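Local atomic coordinates of extracellular solute-binding protein family 5 (Brucella melitensis, PDB entry 4ONY), a protein that probably captures peptides or similar solutes in the periplasm and delivers them to an ABC transporter for uptake. Residues Q472-Q475 with R476-T479; F322-R325 with R326-Q329. One frame throughout, in Å; residues are numbered along the deposited sequence.

Contact 1: residues Q472-Q475 with R476-T479; sequences QYQQ and RLQT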
loop_
_atom_site.group_PDB
_atom_site.type_symbol
_atom_site.label_atom_id
_atom_site.label_comp_id
_atom_site.label_asym_id
_atom_site.label_seq_id
_atom_site.Cartn_x
_atom_site.Cartn_y
_atom_site.Cartn_z
ATOM N N GLN A 472 -17.021 17.371 6.763
ATOM C CA GLN A 472 -17.506 18.210 5.683
ATOM C C GLN A 472 -16.635 17.989 4.436
ATOM O O GLN A 472 -17.129 18.032 3.328
ATOM C CB GLN A 472 -17.498 19.708 6.065
ATOM C CG GLN A 472 -18.541 20.104 7.122
ATOM C CD GLN A 472 -18.026 19.999 8.551
ATOM O OE1 GLN A 472 -17.127 19.198 8.887
ATOM N NE2 GLN A 472 -18.606 20.807 9.416
ATOM N N TYR A 473 -15.334 17.790 4.647
ATOM C CA TYR A 473 -14.406 17.498 3.539
ATOM C C TYR A 473 -14.875 16.202 2.785
ATOM O O TYR A 473 -15.011 16.181 1.541
ATOM C CB TYR A 473 -12.988 17.374 4.087
ATOM C CG TYR A 473 -11.922 17.154 3.066
ATOM C CD1 TYR A 473 -11.669 15.877 2.549
ATOM C CD2 TYR A 473 -11.121 18.199 2.647
ATOM C CE1 TYR A 473 -10.682 15.667 1.613
ATOM C CE2 TYR A 473 -10.129 17.985 1.716
ATOM C CZ TYR A 473 -9.930 16.733 1.185
ATOM O OH TYR A 473 -8.921 16.513 0.288
ATOM N N GLN A 474 -15.129 15.143 3.532
ATOM C CA GLN A 474 -15.609 13.872 2.936
ATOM C C GLN A 474 -16.964 14.011 2.252
ATOM O O GLN A 474 -17.218 13.380 1.247
ATOM C CB GLN A 474 -15.725 12.777 3.985
ATOM C CG GLN A 474 -14.413 12.346 4.574
ATOM C CD GLN A 474 -13.487 11.654 3.574
ATOM O OE1 GLN A 474 -12.264 11.778 3.692
ATOM N NE2 GLN A 474 -14.058 10.912 2.613
ATOM N N GLN A 475 -17.849 14.833 2.808
ATOM C CA GLN A 475 -19.139 15.138 2.133
ATOM C C GLN A 475 -18.882 15.733 0.729
ATOM O O GLN A 475 -19.544 15.362 -0.251
ATOM C CB GLN A 475 -20.029 16.105 2.971
ATOM C CG GLN A 475 -20.697 15.485 4.190
ATOM C CD GLN A 475 -21.466 16.519 5.044
ATOM O OE1 GLN A 475 -21.303 17.723 4.901
ATOM N NE2 GLN A 475 -22.253 16.036 5.953
ATOM N N ARG A 476 -17.923 16.636 0.627
ATOM C CA ARG A 476 -17.561 17.251 -0.679
ATOM C C ARG A 476 -16.812 16.295 -1.631
ATOM O O ARG A 476 -16.990 16.365 -2.859
ATOM C CB ARG A 476 -16.815 18.574 -0.412
ATOM C CG ARG A 476 -17.792 19.641 0.129
ATOM C CD ARG A 476 -17.175 20.993 0.421
ATOM N NE ARG A 476 -16.630 21.581 -0.800
ATOM C CZ ARG A 476 -16.012 22.771 -0.862
ATOM N NH1 ARG A 476 -15.803 23.472 0.255
ATOM N NH2 ARG A 476 -15.525 23.229 -2.036
ATOM N N LEU A 477 -15.976 15.422 -1.077
ATOM C CA LEU A 477 -15.317 14.401 -1.879
ATOM C C LEU A 477 -16.358 13.509 -2.557
ATOM O O LEU A 477 -16.262 13.164 -3.733
ATOM C CB LEU A 477 -14.432 13.508 -1.002
ATOM C CG LEU A 477 -13.011 13.979 -0.699
ATOM C CD1 LEU A 477 -12.165 12.857 -0.073
ATOM C CD2 LEU A 477 -12.358 14.512 -1.944
ATOM N N GLN A 478 -17.362 13.149 -1.796
ATOM C CA GLN A 478 -18.386 12.242 -2.266
ATOM C C GLN A 478 -19.062 12.706 -3.559
ATOM O O GLN A 478 -19.396 11.875 -4.413
ATOM C CB GLN A 478 -19.421 12.055 -1.130
ATOM C CG GLN A 478 -20.647 11.267 -1.520
ATOM C CD GLN A 478 -20.448 9.778 -1.396
ATOM O OE1 GLN A 478 -19.381 9.280 -1.017
ATOM N NE2 GLN A 478 -21.506 9.053 -1.709
ATOM N N THR A 479 -19.282 14.013 -3.677
ATOM C CA THR A 479 -20.007 14.614 -4.789
ATOM C C THR A 479 -19.040 15.301 -5.757
ATOM O O THR A 479 -19.479 15.956 -6.668
ATOM C CB THR A 479 -20.998 15.710 -4.285
ATOM O OG1 THR A 479 -20.281 16.678 -3.544
ATOM C CG2 THR A 479 -22.106 15.102 -3.336
#
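Tyr473 O accepts from Leu477 N at 2.9 Å, the shortest hydrogen bond here. The N-H points well at the oxygen, at 156°. The bonds one residue earlier and one residue later repeat the pattern: Arg476 N bonds to Gln472 O at 3.1 Å, and Gln478 N bonds to Gln474 O. The same i to i+4 spacing brings the side chains of Tyr473 and Leu477 together. CG of Tyr473 lies trans to its own backbone nitrogen (chi1 -177°), and the CD1-CE1 side of the ring reaches Leu477. The leucine comes to the ring obliquely, with Leu477 CD1 3.6 Å from Tyr473 CE1. Leu477 CD1 also lies 3.8 Å from Gln474 NE2. One methyl of the leucine thus touches both a ring and an amide.

These residues form the last turns of helix 470-478. In the solute-binding fold this helix links strand 462-467 to strand 484-489 in a beta-alpha-beta crossover, the two strands running parallel on either side of strand 435-440. Tyr473 and Leu477 both pack on Ile485 of strand 484-489, so their buried side faces the sheet. The amide of Gln474 is fixed by Arg441, which donates to Gln474 OE1.

Arg476 leaves the helix on another side. Its CG passes 3.6 Å from Gln472 O, and the chain then bends at chi3 (62°). Its guanidinium forms a salt bridge with Glu437 through NH2 and donates through NE to Asp481 O. At the helix end, Thr479 OG1 makes a weak bond back to Arg476 O, 3.4 Å away.

Contact 2: residues F322-R325 with R326-Q329; sequences FADR and RVRQ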
loop_
_atom_site.group_PDB
_atom_site.type_symbol
_atom_site.label_atom_id
_atom_site.label_comp_id
_atom_site.label_asym_id
_atom_site.label_seq_id
_atom_site.Cartn_x
_atom_site.Cartn_y
_atom_site.Cartn_z
ATOM N N PHE A 322 -10.681 23.408 -15.569
ATOM C CA PHE A 322 -9.617 22.405 -15.615
ATOM C C PHE A 322 -9.892 21.302 -16.654
ATOM O O PHE A 322 -9.262 20.248 -16.616
ATOM C CB PHE A 322 -9.439 21.749 -14.245
ATOM C CG PHE A 322 -8.860 22.641 -13.148
ATOM C CD1 PHE A 322 -7.938 23.648 -13.419
ATOM C CD2 PHE A 322 -9.139 22.358 -11.841
ATOM C CE1 PHE A 322 -7.393 24.423 -12.411
ATOM C CE2 PHE A 322 -8.595 23.109 -10.814
ATOM C CZ PHE A 322 -7.715 24.141 -11.107
ATOM N N ALA A 323 -10.808 21.547 -17.595
ATOM C CA ALA A 323 -11.122 20.548 -18.585
ATOM C C ALA A 323 -10.035 20.340 -19.654
ATOM O O ALA A 323 -9.953 19.284 -20.286
ATOM C CB ALA A 323 -12.440 20.906 -19.253
ATOM N N ASP A 324 -9.186 21.338 -19.833
ATOM C CA ASP A 324 -8.237 21.352 -20.935
ATOM C C ASP A 324 -6.935 20.849 -20.384
ATOM O O ASP A 324 -6.314 21.490 -19.517
ATOM C CB ASP A 324 -8.100 22.806 -21.473
ATOM C CG ASP A 324 -7.300 22.901 -22.749
ATOM O OD1 ASP A 324 -6.421 22.040 -22.972
ATOM O OD2 ASP A 324 -7.574 23.849 -23.523
ATOM N N ARG A 325 -6.438 19.738 -20.916
ATOM C CA ARG A 325 -5.200 19.203 -20.404
ATOM C C ARG A 325 -3.990 20.098 -20.579
ATOM O O ARG A 325 -2.996 19.936 -19.848
ATOM C CB ARG A 325 -4.866 17.846 -21.030
ATOM C CG ARG A 325 -4.380 17.908 -22.468
ATOM C CD ARG A 325 -4.046 16.469 -22.951
ATOM N NE ARG A 325 -3.418 16.467 -24.283
ATOM C CZ ARG A 325 -3.130 15.332 -24.940
ATOM N NH1 ARG A 325 -3.482 14.171 -24.402
ATOM N NH2 ARG A 325 -2.533 15.361 -26.099
ATOM N N ARG A 326 -4.026 20.985 -21.571
ATOM C CA ARG A 326 -2.944 21.937 -21.755
ATOM C C ARG A 326 -2.878 22.931 -20.587
ATOM O O ARG A 326 -1.786 23.376 -20.191
ATOM C CB ARG A 326 -3.117 22.729 -23.074
ATOM C CG ARG A 326 -3.059 21.851 -24.312
ATOM C CD ARG A 326 -3.469 22.577 -25.575
ATOM N NE ARG A 326 -4.832 23.031 -25.443
ATOM C CZ ARG A 326 -5.509 23.683 -26.374
ATOM N NH1 ARG A 326 -4.945 23.948 -27.565
ATOM N NH2 ARG A 326 -6.750 24.075 -26.131
ATOM N N VAL A 327 -4.048 23.320 -20.070
ATOM C CA VAL A 327 -4.105 24.196 -18.894
ATOM C C VAL A 327 -3.550 23.461 -17.652
ATOM O O VAL A 327 -2.750 24.017 -16.872
ATOM C CB VAL A 327 -5.543 24.679 -18.664
ATOM C CG1 VAL A 327 -5.683 25.413 -17.342
ATOM C CG2 VAL A 327 -6.029 25.552 -19.816
ATOM N N ARG A 328 -3.981 22.220 -17.456
ATOM C CA ARG A 328 -3.459 21.405 -16.347
ATOM C C ARG A 328 -1.939 21.252 -16.461
ATOM O O ARG A 328 -1.225 21.413 -15.475
ATOM C CB ARG A 328 -4.148 20.024 -16.290
ATOM C CG ARG A 328 -5.654 20.171 -16.067
ATOM C CD ARG A 328 -6.298 18.883 -15.689
ATOM N NE ARG A 328 -6.090 17.837 -16.708
ATOM C CZ ARG A 328 -6.885 17.520 -17.710
ATOM N NH1 ARG A 328 -7.958 18.206 -17.973
ATOM N NH2 ARG A 328 -6.572 16.477 -18.473
ATOM N N GLN A 329 -1.451 20.997 -17.664
ATOM C CA GLN A 329 -0.012 20.860 -17.888
ATOM C C GLN A 329 0.747 22.134 -17.482
ATOM O O GLN A 329 1.735 22.063 -16.767
ATOM C CB GLN A 329 0.251 20.542 -19.354
ATOM C CG GLN A 329 1.664 20.142 -19.768
ATOM C CD GLN A 329 1.783 20.093 -21.307
ATOM O OE1 GLN A 329 0.810 20.363 -22.070
ATOM N NE2 GLN A 329 2.925 19.790 -21.757
HETATM O O HOH W 1 -8.628 16.454 -20.629
#
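Asp324 and Arg326 lie with their flat ends almost in one plane, the carboxylate and guanidinium only 26° apart. Asp324 is the N-cap of helix 325-333, and its side chain accepts from the backbone of Arg326. The arginine forms a bidentate, side-on salt bridge through NE and NH2. Arg326 NH2 is 2.7 Å from Asp324 OD2, and Arg326 NE is 3.1 Å from Asp324 OD1. Both bonds use syn lone pairs. The capping bond reaches OD1 on its anti side, 34° out of the carboxylate plane, with Arg326 N 3.0 Å from Asp324 OD1. Thus OD1 has two donors from one residue. A bend at chi3 (-61°) turns the arginine's end back to the aspartate. The carboxylate also sits at the N-terminal end of the helix, where the dipole would be expected to favour its negative charge.

Arg328 turns back toward the loop on another side of this first turn. One face of its guanidinium lies over Arg325, whose CA is 3.5 Å above the plane. Its edge points to the backbone: Arg328 NH1 donates to Phe322 O at 2.8 Å, with the oxygen nearly in the guanidinium plane. Arg328 NH2 also bonds to Gly554 O. The loop and helix start are thereby tied to the chain after helix 537-553. The Phe322 ring makes edge-to-face contacts with Phe315 and Phe436, placing the ring against strands 310-315 and 435-440. Val327 CG2 packs on Asp324 CB at 3.8 Å. A water in the guanidinium plane accepts from Arg328 NH2 at 3.0 Å and donates to Ala323 O.

Overall arrangement
Both contacts are local, contact 1 in the last turns of helix 470-478 and contact 2 where a loop enters helix 325-333. Their centres are about 23 Å apart and their nearest atoms about 11 Å apart, so they do not touch. The six-stranded mixed sheet relates them. Contact 2 follows strand 310-315, which pairs antiparallel with strand 484-489, the strand after contact 1. Strand 435-440 is a shared neighbour: Glu437 and Met439 meet contact 1, while Phe436 meets Phe322 of contact 2. The bound 1-ethoxy-2-(2-ethoxyethoxy)ethane contacts Gln222, Gln225, Arg226, Tyr256 and Tyr257, none of which belongs to either contact.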